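Local coordinates for protein putative glucarate dehydratase (Pseudomonas fluorescens, PDB 4IT1) that probably catalyses the magnesium-dependent dehydration of D-glucarate to 5-dehydro-4-deoxy-D-glucarate, at residues A[93-96]-A[97-100]; A[100-103]-A[104-108]; A[150-153]-A[154-158]; A[404-408]-A[409-413]. All blocks are in the same frame, centred on the assembly; numbering follows the deposited sequence.

Interaction 1: residues A[93-96]-A[97-100]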
ATOM      1  N   PHE A  93      -6.956  -2.439 -16.533  1.00 73.11           N
ATOM      2  CA  PHE A  93      -5.744  -2.235 -15.747  1.00 78.02           C
ATOM      3  C   PHE A  93      -5.720  -0.834 -15.160  1.00 83.21           C
ATOM      4  O   PHE A  93      -5.132  -0.611 -14.098  1.00 82.49           O
ATOM      5  CB  PHE A  93      -4.495  -2.470 -16.600  1.00 82.81           C
ATOM      6  CG  PHE A  93      -4.248  -3.917 -16.912  1.00 90.75           C
ATOM      7  CD1 PHE A  93      -3.493  -4.704 -16.052  1.00 86.67           C
ATOM      8  CD2 PHE A  93      -4.785  -4.498 -18.056  1.00 96.66           C
ATOM      9  CE1 PHE A  93      -3.274  -6.042 -16.330  1.00 89.67           C
ATOM     10  CE2 PHE A  93      -4.570  -5.836 -18.340  1.00 95.84           C
ATOM     11  CZ  PHE A  93      -3.811  -6.609 -17.476  1.00 96.30           C
ATOM     12  N   ASN A  94      -6.363   0.102 -15.858  1.00 81.70           N
ATOM     13  CA  ASN A  94      -6.430   1.490 -15.418  1.00 78.02           C
ATOM     14  C   ASN A  94      -7.430   1.664 -14.279  1.00 76.83           C
ATOM     15  O   ASN A  94      -8.527   2.189 -14.470  1.00 70.75           O
ATOM     16  CB  ASN A  94      -6.765   2.416 -16.588  1.00 74.76           C
ATOM     17  CG  ASN A  94      -6.310   3.844 -16.355  1.00 76.53           C
ATOM     18  OD1 ASN A  94      -6.064   4.263 -15.221  1.00 84.35           O
ATOM     19  ND2 ASN A  94      -6.201   4.603 -17.433  1.00 56.63           N
ATOM     20  N   LEU A  95      -7.035   1.201 -13.095  1.00 70.56           N
ATOM     21  CA  LEU A  95      -7.854   1.302 -11.896  1.00 56.96           C
ATOM     22  C   LEU A  95      -7.899   2.724 -11.338  1.00 61.85           C
ATOM     23  O   LEU A  95      -8.860   3.094 -10.668  1.00 62.12           O
ATOM     24  CB  LEU A  95      -7.360   0.323 -10.834  1.00 61.55           C
ATOM     25  CG  LEU A  95      -7.756  -1.145 -10.994  1.00 53.45           C
ATOM     26  CD1 LEU A  95      -6.864  -2.018 -10.138  1.00 57.02           C
ATOM     27  CD2 LEU A  95      -9.211  -1.369 -10.626  1.00 48.62           C
ATOM     28  N   ASN A  96      -6.862   3.516 -11.613  1.00 56.19           N
ATOM     29  CA  ASN A  96      -6.863   4.936 -11.251  1.00 67.38           C
ATOM     30  C   ASN A  96      -7.944   5.740 -11.988  1.00 78.37           C
ATOM     31  O   ASN A  96      -8.530   6.668 -11.422  1.00 79.53           O
ATOM     32  CB  ASN A  96      -5.479   5.558 -11.461  1.00 64.73           C
ATOM     33  CG  ASN A  96      -4.472   5.110 -10.413  1.00 71.51           C
ATOM     34  OD1 ASN A  96      -4.845   4.674  -9.322  1.00 67.66           O
ATOM     35  ND2 ASN A  96      -3.186   5.207 -10.743  1.00 58.79           N
ATOM     36  N   GLN A  97      -8.191   5.377 -13.249  1.00 77.74           N
ATOM     37  CA  GLN A  97      -9.336   5.877 -14.013  1.00 74.70           C
ATOM     38  C   GLN A  97     -10.627   5.472 -13.304  1.00 63.68           C
ATOM     39  O   GLN A  97     -11.458   6.326 -13.001  1.00 68.86           O
ATOM     40  CB  GLN A  97      -9.314   5.324 -15.444  1.00 78.99           C
ATOM     41  CG  GLN A  97     -10.517   5.670 -16.313  1.00 69.99           C
ATOM     42  CD  GLN A  97     -10.345   6.976 -17.063  1.00 86.25           C
ATOM     43  OE1 GLN A  97     -10.544   8.063 -16.509  1.00 82.50           O
ATOM     44  NE2 GLN A  97      -9.983   6.876 -18.340  1.00 73.64           N
ATOM     45  N   LEU A  98     -10.776   4.174 -13.029  1.00 56.21           N
ATOM     46  CA  LEU A  98     -11.942   3.654 -12.302  1.00 60.04           C
ATOM     47  C   LEU A  98     -12.241   4.402 -10.994  1.00 64.53           C
ATOM     48  O   LEU A  98     -13.408   4.604 -10.652  1.00 68.83           O
ATOM     49  CB  LEU A  98     -11.809   2.151 -12.022  1.00 47.72           C
ATOM     50  CG  LEU A  98     -12.863   1.550 -11.074  1.00 56.82           C
ATOM     51  CD1 LEU A  98     -14.248   1.553 -11.706  1.00 62.15           C
ATOM     52  CD2 LEU A  98     -12.514   0.149 -10.603  1.00 51.77           C
ATOM     53  N   ARG A  99     -11.193   4.798 -10.272  1.00 64.60           N
ATOM     54  CA  ARG A  99     -11.348   5.576  -9.042  1.00 67.33           C
ATOM     55  C   ARG A  99     -11.895   6.979  -9.326  1.00 61.82           C
ATOM     56  O   ARG A  99     -12.859   7.406  -8.686  1.00 60.94           O
ATOM     57  CB  ARG A  99     -10.030   5.651  -8.253  1.00 69.49           C
ATOM     58  CG  ARG A  99     -10.173   6.257  -6.862  1.00 73.37           C
ATOM     59  CD  ARG A  99      -8.901   6.128  -6.028  1.00 86.35           C
ATOM     60  NE  ARG A  99      -8.807   4.842  -5.330  1.00 81.97           N
ATOM     61  CZ  ARG A  99      -9.423   4.549  -4.182  1.00 87.68           C
ATOM     62  NH1 ARG A  99     -10.198   5.445  -3.579  1.00 88.21           N
ATOM     63  NH2 ARG A  99      -9.268   3.350  -3.633  1.00 70.09           N
ATOM     64  N   ARG A 100     -11.294   7.682 -10.287  1.00 54.71           N
ATOM     65  CA  ARG A 100     -11.736   9.036 -10.637  1.00 61.09           C
ATOM     66  C   ARG A 100     -13.193   9.060 -11.094  1.00 70.22           C
ATOM     67  O   ARG A 100     -13.920  10.017 -10.822  1.00 61.19           O
ATOM     68  CB  ARG A 100     -10.842   9.653 -11.707  1.00 59.80           C
ATOM     69  CG  ARG A 100      -9.553  10.270 -11.182  1.00 62.53           C
ATOM     70  CD  ARG A 100      -8.812  11.001 -12.290  1.00 61.04           C
ATOM     71  NE  ARG A 100      -8.817  10.232 -13.535  1.00 74.41           N
ATOM     72  CZ  ARG A 100      -7.778   9.564 -14.034  1.00 79.42           C
ATOM     73  NH1 ARG A 100      -7.916   8.897 -15.169  1.00 90.65           N
ATOM     74  NH2 ARG A 100      -6.604   9.566 -13.416  1.00 78.37           N
TER
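N94 and Q97 meet where helix 95-107 starts, and the pair is a clear example of how a side chain can satisfy an amide that has no helical carbonyl before it. N94 OD1 accepts from Q97 N at 3.1 Å. With CG anti to the backbone N (chi1 -157°), the amide is folded back over the first turn; the donor nevertheless stands above the carbonyl plane, 55° out of it. The same oxygen lies 3.4 Å from Q97 CB, and the two side-chain amides are turned only 29° apart. One residue on, a weak backbone bond joins L98 N to N94 O, and the regular helical pattern then takes over, with R99 N on L95 O at 2.9 Å and R100 N on N96 O at 3.2 Å. The guanidinium of R100 curls back so that N96 O sits over the centre of one face, 3.9 Å above its plane. In that plane NH1 donates to Q97 OE1 at 3.1 Å. Two further polar ends find partners outside: N96 ND2 donates to the carbonyls of G158 and A360 of the second subunit, while R99 forms a salt bridge with D324 and a cation-pi contact with Y133. On the buried side L95 and L98 point the same way, CD2 to CD2 at 3.6 Å, and pack on Y133 of helix 128-148. The whole is an asparagine N-cap opening a helix of the N-terminal domain of the mandelate racemase family, set at the dimer interface.

Interaction 2: residues A[100-103]-A[104-108]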
ATOM      1  N   ARG A 100     -11.294   7.682 -10.287  1.00 54.71           N
ATOM      2  CA  ARG A 100     -11.736   9.036 -10.637  1.00 61.09           C
ATOM      3  C   ARG A 100     -13.193   9.060 -11.094  1.00 70.22           C
ATOM      4  O   ARG A 100     -13.920  10.017 -10.822  1.00 61.19           O
ATOM      5  CB  ARG A 100     -10.842   9.653 -11.707  1.00 59.80           C
ATOM      6  CG  ARG A 100      -9.553  10.270 -11.182  1.00 62.53           C
ATOM      7  CD  ARG A 100      -8.812  11.001 -12.290  1.00 61.04           C
ATOM      8  NE  ARG A 100      -8.817  10.232 -13.535  1.00 74.41           N
ATOM      9  CZ  ARG A 100      -7.778   9.564 -14.034  1.00 79.42           C
ATOM     10  NH1 ARG A 100      -7.916   8.897 -15.169  1.00 90.65           N
ATOM     11  NH2 ARG A 100      -6.604   9.566 -13.416  1.00 78.37           N
ATOM     12  N   ILE A 101     -13.603   7.992 -11.774  1.00 68.91           N
ATOM     13  CA  ILE A 101     -14.978   7.817 -12.234  1.00 68.51           C
ATOM     14  C   ILE A 101     -15.952   7.646 -11.063  1.00 69.18           C
ATOM     15  O   ILE A 101     -16.975   8.336 -11.007  1.00 62.44           O
ATOM     16  CB  ILE A 101     -15.080   6.652 -13.255  1.00 68.45           C
ATOM     17  CG1 ILE A 101     -14.501   7.101 -14.600  1.00 63.78           C
ATOM     18  CG2 ILE A 101     -16.517   6.164 -13.429  1.00 62.68           C
ATOM     19  CD1 ILE A 101     -14.252   5.970 -15.571  1.00 65.89           C
ATOM     20  N   VAL A 102     -15.626   6.746 -10.132  1.00 57.02           N
ATOM     21  CA  VAL A 102     -16.462   6.518  -8.948  1.00 54.22           C
ATOM     22  C   VAL A 102     -16.618   7.798  -8.119  1.00 59.46           C
ATOM     23  O   VAL A 102     -17.694   8.062  -7.585  1.00 67.32           O
ATOM     24  CB  VAL A 102     -15.928   5.368  -8.064  1.00 57.60           C
ATOM     25  CG1 VAL A 102     -16.704   5.282  -6.757  1.00 56.05           C
ATOM     26  CG2 VAL A 102     -16.001   4.036  -8.798  1.00 54.73           C
ATOM     27  N   GLN A 103     -15.554   8.596  -8.038  1.00 60.41           N
ATOM     28  CA  GLN A 103     -15.583   9.858  -7.294  1.00 66.35           C
ATOM     29  C   GLN A 103     -16.514  10.889  -7.939  1.00 65.49           C
ATOM     30  O   GLN A 103     -17.278  11.551  -7.247  1.00 65.11           O
ATOM     31  CB  GLN A 103     -14.172  10.439  -7.134  1.00 59.10           C
ATOM     32  CG  GLN A 103     -13.274   9.640  -6.202  1.00 65.95           C
ATOM     33  CD  GLN A 103     -11.802   9.997  -6.315  1.00 69.23           C
ATOM     34  OE1 GLN A 103     -11.050   9.866  -5.350  1.00 69.99           O
ATOM     35  NE2 GLN A 103     -11.379  10.439  -7.495  1.00 67.19           N
ATOM     36  N   THR A 104     -16.446  11.014  -9.263  1.00 69.14           N
ATOM     37  CA  THR A 104     -17.295  11.947 -10.012  1.00 68.90           C
ATOM     38  C   THR A 104     -18.775  11.605  -9.861  1.00 67.17           C
ATOM     39  O   THR A 104     -19.618  12.489  -9.681  1.00 78.16           O
ATOM     40  CB  THR A 104     -16.901  11.965 -11.499  1.00 65.83           C
ATOM     41  OG1 THR A 104     -15.579  12.489 -11.615  1.00 69.18           O
ATOM     42  CG2 THR A 104     -17.847  12.838 -12.320  1.00 76.18           C
ATOM     43  N   THR A 105     -19.069  10.313  -9.918  1.00 61.50           N
ATOM     44  CA  THR A 105     -20.420   9.804  -9.784  1.00 61.47           C
ATOM     45  C   THR A 105     -21.003  10.075  -8.392  1.00 70.18           C
ATOM     46  O   THR A 105     -22.128  10.564  -8.274  1.00 77.52           O
ATOM     47  CB  THR A 105     -20.452   8.301 -10.109  1.00 57.51           C
ATOM     48  OG1 THR A 105     -19.860   8.088 -11.396  1.00 65.42           O
ATOM     49  CG2 THR A 105     -21.878   7.763 -10.111  1.00 58.10           C
ATOM     50  N   VAL A 106     -20.229   9.769  -7.350  1.00 69.57           N
ATOM     51  CA  VAL A 106     -20.650  10.003  -5.964  1.00 66.25           C
ATOM     52  C   VAL A 106     -20.846  11.496  -5.678  1.00 62.24           C
ATOM     53  O   VAL A 106     -21.777  11.874  -4.970  1.00 54.49           O
ATOM     54  CB  VAL A 106     -19.665   9.376  -4.949  1.00 59.10           C
ATOM     55  CG1 VAL A 106     -19.928   9.884  -3.537  1.00 60.71           C
ATOM     56  CG2 VAL A 106     -19.765   7.860  -4.984  1.00 55.19           C
ATOM     57  N   ALA A 107     -19.975  12.331  -6.245  1.00 58.50           N
ATOM     58  CA  ALA A 107     -20.088  13.784  -6.128  1.00 68.08           C
ATOM     59  C   ALA A 107     -21.417  14.312  -6.686  1.00 73.76           C
ATOM     60  O   ALA A 107     -21.927  15.335  -6.225  1.00 69.04           O
ATOM     61  CB  ALA A 107     -18.914  14.465  -6.811  1.00 65.03           C
ATOM     62  N   ALA A 108     -21.969  13.600  -7.669  1.00 75.49           N
ATOM     63  CA  ALA A 108     -23.246  13.954  -8.290  1.00 78.79           C
ATOM     64  C   ALA A 108     -24.405  13.174  -7.661  1.00 89.82           C
ATOM     65  O   ALA A 108     -25.337  12.754  -8.354  1.00 88.61           O
ATOM     66  CB  ALA A 108     -23.181  13.706  -9.790  1.00 73.92           C
TER
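The later turns of helix 95-107, in the N-terminal domain of this mandelate racemase family member, bring R100 and I101 against T104 and T105, a worked example of helical threonines whose hydroxyls bond back to the carbonyl four residues earlier. T104 OG1 donates to R100 O at 3.1 Å, and T104 N reaches the same oxygen, also at 3.1 Å, from the opposite face of the carbonyl plane. The next residue repeats the scheme, so two successive carbonyls each take a backbone and a side-chain donor. Both hydroxyls stand beside their own backbone N (chi1 -65° and -53°), which turns them to face the preceding turn. T105 OG1 has a further partner in Q86 NE2 of helix 74-87. V106 N on V102 O (3.1 Å) and A107 N on Q103 O (3.0 Å) continue the i to i+4 pattern. V102 packs on V83 of helix 74-87 and on A132 of helix 128-148, where V106 also rests, on A128 and V129; the helix thus packs against both. The shortest hydrogen bond between the two segments runs from T105 OG1 to I101 O, 2.9 Å long, with the hydroxyl 38° out of the carbonyl plane.

Interaction 3: residues A[150-153]-A[154-158]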
ATOM      1  N   VAL A 150      -3.405 -16.670 -14.270  1.00 78.27           N
ATOM      2  CA  VAL A 150      -2.841 -16.811 -12.924  1.00 72.73           C
ATOM      3  C   VAL A 150      -3.908 -16.580 -11.854  1.00 66.79           C
ATOM      4  O   VAL A 150      -4.870 -15.857 -12.103  1.00 71.46           O
ATOM      5  CB  VAL A 150      -1.659 -15.839 -12.696  1.00 76.09           C
ATOM      6  CG1 VAL A 150      -0.496 -16.186 -13.617  1.00 86.33           C
ATOM      7  CG2 VAL A 150      -2.089 -14.389 -12.889  1.00 76.83           C
ATOM      8  N   PRO A 151      -3.754 -17.203 -10.665  1.00 60.49           N
ATOM      9  CA  PRO A 151      -4.703 -16.902  -9.584  1.00 55.33           C
ATOM     10  C   PRO A 151      -4.590 -15.440  -9.163  1.00 54.69           C
ATOM     11  O   PRO A 151      -3.543 -14.816  -9.373  1.00 59.24           O
ATOM     12  CB  PRO A 151      -4.280 -17.845  -8.449  1.00 56.86           C
ATOM     13  CG  PRO A 151      -2.895 -18.280  -8.782  1.00 59.36           C
ATOM     14  CD  PRO A 151      -2.789 -18.245 -10.280  1.00 61.50           C
ATOM     15  N   LEU A 152      -5.665 -14.889  -8.601  1.00 59.65           N
ATOM     16  CA  LEU A 152      -5.730 -13.448  -8.341  1.00 66.54           C
ATOM     17  C   LEU A 152      -4.566 -13.013  -7.450  1.00 56.02           C
ATOM     18  O   LEU A 152      -3.886 -12.033  -7.744  1.00 52.27           O
ATOM     19  CB  LEU A 152      -7.081 -13.056  -7.723  1.00 71.60           C
ATOM     20  CG  LEU A 152      -7.569 -11.608  -7.893  1.00 67.89           C
ATOM     21  CD1 LEU A 152      -9.064 -11.527  -7.634  1.00 77.86           C
ATOM     22  CD2 LEU A 152      -6.833 -10.626  -6.995  1.00 64.65           C
ATOM     23  N   VAL A 153      -4.332 -13.785  -6.392  1.00 54.70           N
ATOM     24  CA  VAL A 153      -3.262 -13.532  -5.428  1.00 59.70           C
ATOM     25  C   VAL A 153      -1.903 -13.162  -6.064  1.00 69.88           C
ATOM     26  O   VAL A 153      -1.137 -12.383  -5.482  1.00 61.15           O
ATOM     27  CB  VAL A 153      -3.145 -14.715  -4.441  1.00 60.19           C
ATOM     28  CG1 VAL A 153      -2.680 -15.988  -5.148  1.00 63.96           C
ATOM     29  CG2 VAL A 153      -2.246 -14.359  -3.268  1.00 63.45           C
ATOM     30  N   ASP A 154      -1.630 -13.691  -7.261  1.00 67.06           N
ATOM     31  CA  ASP A 154      -0.371 -13.431  -7.969  1.00 63.05           C
ATOM     32  C   ASP A 154      -0.246 -11.989  -8.452  1.00 69.69           C
ATOM     33  O   ASP A 154       0.867 -11.456  -8.561  1.00 63.64           O
ATOM     34  CB  ASP A 154      -0.177 -14.419  -9.132  1.00 78.81           C
ATOM     35  CG  ASP A 154       0.189 -15.837  -8.660  1.00 87.07           C
ATOM     36  OD1 ASP A 154       0.398 -16.052  -7.442  1.00 85.63           O
ATOM     37  OD2 ASP A 154       0.272 -16.745  -9.516  1.00 78.03           O
ATOM     38  N   LEU A 155      -1.388 -11.364  -8.738  1.00 71.49           N
ATOM     39  CA  LEU A 155      -1.444  -9.937  -9.056  1.00 69.32           C
ATOM     40  C   LEU A 155      -1.056  -9.096  -7.851  1.00 61.06           C
ATOM     41  O   LEU A 155      -0.559  -7.981  -7.994  1.00 58.02           O
ATOM     42  CB  LEU A 155      -2.853  -9.541  -9.496  1.00 73.13           C
ATOM     43  CG  LEU A 155      -3.312  -9.975 -10.882  1.00 79.86           C
ATOM     44  CD1 LEU A 155      -4.826 -10.045 -10.907  1.00 73.95           C
ATOM     45  CD2 LEU A 155      -2.789  -9.021 -11.945  1.00 78.34           C
ATOM     46  N   LEU A 156      -1.295  -9.646  -6.665  1.00 57.10           N
ATOM     47  CA  LEU A 156      -1.038  -8.953  -5.413  1.00 61.42           C
ATOM     48  C   LEU A 156       0.313  -9.353  -4.796  1.00 69.50           C
ATOM     49  O   LEU A 156       0.502  -9.231  -3.584  1.00 67.92           O
ATOM     50  CB  LEU A 156      -2.184  -9.227  -4.427  1.00 56.74           C
ATOM     51  CG  LEU A 156      -3.628  -9.173  -4.956  1.00 60.18           C
ATOM     52  CD1 LEU A 156      -4.634  -9.628  -3.907  1.00 45.01           C
ATOM     53  CD2 LEU A 156      -3.986  -7.788  -5.466  1.00 54.07           C
ATOM     54  N   GLY A 157       1.238  -9.838  -5.630  1.00 69.09           N
ATOM     55  CA  GLY A 157       2.592 -10.205  -5.188  1.00 68.33           C
ATOM     56  C   GLY A 157       2.861 -11.665  -4.825  1.00 67.21           C
ATOM     57  O   GLY A 157       3.988 -12.013  -4.471  1.00 70.13           O
ATOM     58  N   GLY A 158       1.836 -12.516  -4.894  1.00 60.96           N
ATOM     59  CA  GLY A 158       1.986 -13.951  -4.632  1.00 49.41           C
ATOM     60  C   GLY A 158       1.503 -14.417  -3.272  1.00 55.03           C
ATOM     61  O   GLY A 158       1.448 -13.634  -2.327  1.00 63.36           O
TER
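The carboxylate of D154 has one face turned to both the ring of P151 and the CG1 branch of V153: OD2 is 3.5 Å from P151 CD and OD1 3.8 Å from V153 CG1. A second flat group is the carbonyl of V153; L156 N and G158 N reach its oxygen from opposite faces of its plane, L156 N standing well above it (66°), G158 N only tilted from it. These features belong to a compact turn that closes in the manner of a Schellman motif, between helix 128-148 and strand 163-170. D154 N on P151 O, L155 N on L152 O and L156 N on V153 O are three successive bonds spanning three residues. The 6→1 bond runs from G158 N to V153 O at 3.0 Å, and the 5→2 bond from G157 N to D154 O is weak. G157 has a positive phi of 95°, as expected at the turning point of such a motif. The negative charge of D154 is met by a salt bridge from OD2 to R398, and V153 N is bonded to H356 ND1, so the turn is tied to residues later in the chain. V150 packs on F93 of the second subunit, and D154 on D91 of that subunit. L155 packs on Q144, A145 and L148 of helix 128-148, with its CB only 3.2 Å from L152 O. L152, whose CG is anti to its backbone N (chi1 -156°), crosses L156 at a slant, and the two side chains meet with L152 CD2 3.9 Å from L156 CD1.

Interaction 4: residues A[404-408]-A[409-413]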
ATOM      1  N   LEU A 404     -13.783 -19.122 -10.021  1.00 73.25           N
ATOM      2  CA  LEU A 404     -15.212 -19.299  -9.808  1.00 64.93           C
ATOM      3  C   LEU A 404     -16.015 -18.950 -11.061  1.00 69.05           C
ATOM      4  O   LEU A 404     -15.637 -18.057 -11.836  1.00 54.27           O
ATOM      5  CB  LEU A 404     -15.686 -18.436  -8.635  1.00 70.36           C
ATOM      6  CG  LEU A 404     -15.184 -18.681  -7.209  1.00 68.49           C
ATOM      7  CD1 LEU A 404     -15.692 -17.565  -6.310  1.00 63.84           C
ATOM      8  CD2 LEU A 404     -15.615 -20.039  -6.671  1.00 65.80           C
ATOM      9  N   GLU A 405     -17.127 -19.659 -11.253  1.00 67.86           N
ATOM     10  CA  GLU A 405     -18.005 -19.415 -12.398  1.00 85.22           C
ATOM     11  C   GLU A 405     -19.466 -19.234 -11.983  1.00 77.47           C
ATOM     12  O   GLU A 405     -19.984 -19.984 -11.150  1.00 74.32           O
ATOM     13  CB  GLU A 405     -17.851 -20.523 -13.451  1.00 83.87           C
ATOM     14  CG  GLU A 405     -16.589 -20.377 -14.297  1.00 94.88           C
ATOM     15  CD  GLU A 405     -16.328 -21.555 -15.220  1.00 96.79           C
ATOM     16  OE1 GLU A 405     -17.065 -22.561 -15.159  1.00 92.72           O
ATOM     17  OE2 GLU A 405     -15.367 -21.470 -16.014  1.00 98.39           O
ATOM     18  N   LEU A 406     -20.113 -18.230 -12.571  1.00 79.17           N
ATOM     19  CA  LEU A 406     -21.512 -17.919 -12.274  1.00 84.95           C
ATOM     20  C   LEU A 406     -22.479 -18.967 -12.796  1.00 84.74           C
ATOM     21  O   LEU A 406     -22.512 -19.255 -13.994  1.00 95.33           O
ATOM     22  CB  LEU A 406     -21.904 -16.557 -12.852  1.00 85.62           C
ATOM     23  CG  LEU A 406     -21.743 -15.301 -11.995  1.00 92.04           C
ATOM     24  CD1 LEU A 406     -22.338 -14.121 -12.741  1.00 84.84           C
ATOM     25  CD2 LEU A 406     -22.410 -15.449 -10.634  1.00 85.08           C
ATOM     26  N   ASP A 407     -23.261 -19.535 -11.884  1.00 84.76           N
ATOM     27  CA  ASP A 407     -24.406 -20.359 -12.245  1.00 83.90           C
ATOM     28  C   ASP A 407     -25.570 -19.415 -12.564  1.00 86.15           C
ATOM     29  O   ASP A 407     -26.286 -18.968 -11.660  1.00 82.48           O
ATOM     30  CB  ASP A 407     -24.754 -21.313 -11.094  1.00 87.69           C
ATOM     31  CG  ASP A 407     -25.831 -22.333 -11.460  1.00 92.15           C
ATOM     32  OD1 ASP A 407     -26.558 -22.141 -12.460  1.00 95.57           O
ATOM     33  OD2 ASP A 407     -25.954 -23.338 -10.729  1.00 86.78           O
ATOM     34  N   HIS A 408     -25.743 -19.109 -13.850  1.00 85.12           N
ATOM     35  CA  HIS A 408     -26.752 -18.146 -14.308  1.00 83.28           C
ATOM     36  C   HIS A 408     -28.189 -18.543 -13.978  1.00 88.70           C
ATOM     37  O   HIS A 408     -29.079 -17.688 -13.933  1.00 91.67           O
ATOM     38  CB  HIS A 408     -26.610 -17.904 -15.807  1.00 80.94           C
ATOM     39  CG  HIS A 408     -25.523 -16.942 -16.162  1.00 92.93           C
ATOM     40  ND1 HIS A 408     -24.196 -17.180 -15.875  1.00102.57           N
ATOM     41  CD2 HIS A 408     -25.563 -15.745 -16.795  1.00106.62           C
ATOM     42  CE1 HIS A 408     -23.466 -16.169 -16.311  1.00108.79           C
ATOM     43  NE2 HIS A 408     -24.270 -15.285 -16.872  1.00105.98           N
ATOM     44  N   ASP A 409     -28.408 -19.838 -13.751  1.00 93.57           N
ATOM     45  CA  ASP A 409     -29.709 -20.350 -13.318  1.00103.68           C
ATOM     46  C   ASP A 409     -29.974 -20.009 -11.857  1.00 98.03           C
ATOM     47  O   ASP A 409     -31.038 -19.488 -11.523  1.00 98.83           O
ATOM     48  CB  ASP A 409     -29.808 -21.866 -13.534  1.00105.59           C
ATOM     49  CG  ASP A 409     -29.933 -22.248 -15.004  1.00112.73           C
ATOM     50  OD1 ASP A 409     -29.764 -21.377 -15.889  1.00 96.30           O
ATOM     51  OD2 ASP A 409     -30.203 -23.439 -15.272  1.00114.41           O
ATOM     52  N   GLN A 410     -29.002 -20.308 -10.993  1.00 94.55           N
ATOM     53  CA  GLN A 410     -29.070 -19.934  -9.582  1.00 80.29           C
ATOM     54  C   GLN A 410     -29.132 -18.416  -9.424  1.00 77.01           C
ATOM     55  O   GLN A 410     -29.822 -17.914  -8.534  1.00 75.85           O
ATOM     56  CB  GLN A 410     -27.874 -20.495  -8.815  1.00 75.91           C
ATOM     57  CG  GLN A 410     -28.012 -21.952  -8.398  1.00 77.85           C
ATOM     58  CD  GLN A 410     -28.965 -22.162  -7.234  1.00 74.94           C
ATOM     59  OE1 GLN A 410     -29.918 -22.932  -7.339  1.00 69.70           O
ATOM     60  NE2 GLN A 410     -28.711 -21.483  -6.118  1.00 74.84           N
ATOM     61  N   LEU A 411     -28.417 -17.701 -10.299  1.00 71.46           N
ATOM     62  CA  LEU A 411     -28.431 -16.238 -10.337  1.00 68.68           C
ATOM     63  C   LEU A 411     -29.841 -15.690 -10.561  1.00 75.24           C
ATOM     64  O   LEU A 411     -30.370 -14.965  -9.712  1.00 86.38           O
ATOM     65  CB  LEU A 411     -27.477 -15.707 -11.415  1.00 71.01           C
ATOM     66  CG  LEU A 411     -27.358 -14.181 -11.544  1.00 73.63           C
ATOM     67  CD1 LEU A 411     -26.608 -13.586 -10.358  1.00 78.97           C
ATOM     68  CD2 LEU A 411     -26.698 -13.779 -12.857  1.00 58.74           C
ATOM     69  N   GLY A 412     -30.438 -16.039 -11.702  1.00 73.52           N
ATOM     70  CA  GLY A 412     -31.819 -15.676 -12.019  1.00 65.63           C
ATOM     71  C   GLY A 412     -32.798 -15.989 -10.895  1.00 65.76           C
ATOM     72  O   GLY A 412     -33.706 -15.201 -10.616  1.00 68.91           O
ATOM     73  N   LYS A 413     -32.596 -17.129 -10.238  1.00 51.83           N
ATOM     74  CA  LYS A 413     -33.483 -17.588  -9.167  1.00 60.50           C
ATOM     75  C   LYS A 413     -33.450 -16.670  -7.943  1.00 78.27           C
ATOM     76  O   LYS A 413     -34.500 -16.288  -7.419  1.00 86.36           O
ATOM     77  CB  LYS A 413     -33.138 -19.021  -8.746  1.00 58.20           C
ATOM     78  CG  LYS A 413     -34.153 -19.652  -7.800  1.00 68.52           C
ATOM     79  CD  LYS A 413     -33.758 -21.057  -7.376  1.00 72.59           C
ATOM     80  CE  LYS A 413     -32.637 -21.040  -6.347  1.00 83.18           C
ATOM     81  NZ  LYS A 413     -32.295 -22.408  -5.872  1.00 93.52           N
TER
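D407 lays its carboxylate across the start of the Q410 side chain, OD2 3.4 Å from Q410 CG, with the carboxylate and amide planes 56° apart. D407 is the N-cap residue of helix 408-421: its OD1 accepts from D409 N at 3.2 Å and from Q410 N at 3.4 Å, both bonds weak. The torsion that places CG anti to the backbone N (chi1 -173°) swings the group over the first amides, where the helix end would probably help to stabilise its charge. The backbone of D407 does more, its O taking L411 N at 2.8 Å nearly along the C=O axis, and G412 N follows on H408 O. The ring of H408 turns back along the chain, ND1 donating to L406 O in the ring plane. Ahead of the cap, L406 CD1 meets L411 CD2 at 4.4 Å, the contact of a hydrophobic staple between the residue before the cap and the fourth of the helix. K413 NZ binds Q410 OE1 at 2.8 Å, while Q410 NE2 donates to the carbonyls of D378 and E380. The helix start is thus laid on strand 50-60, where L406 and L411 both pack on I55, and a backbone bond joins D407 to V381.

Overall arrangement
Interactions 1 and 2 are consecutive parts of helix 95-107, sharing R100, with centres 12 Å apart; the first lies at its capped start, the second in its later turns. Interaction 3 comes within about 5 Å of interaction 1 at the nearest atoms without touching it in the same chain. Across the dimer the two do meet, since N96 of one subunit binds G158 of the other. Helix 128-148 lies against interactions 1, 2 and 3. Interaction 4 stands apart, its nearest atoms about 9 Å from interaction 3 and about 17 Å from interaction 1, on the strand 50-60 side. All four lie away from the magnesium site of D243, E268 and N291.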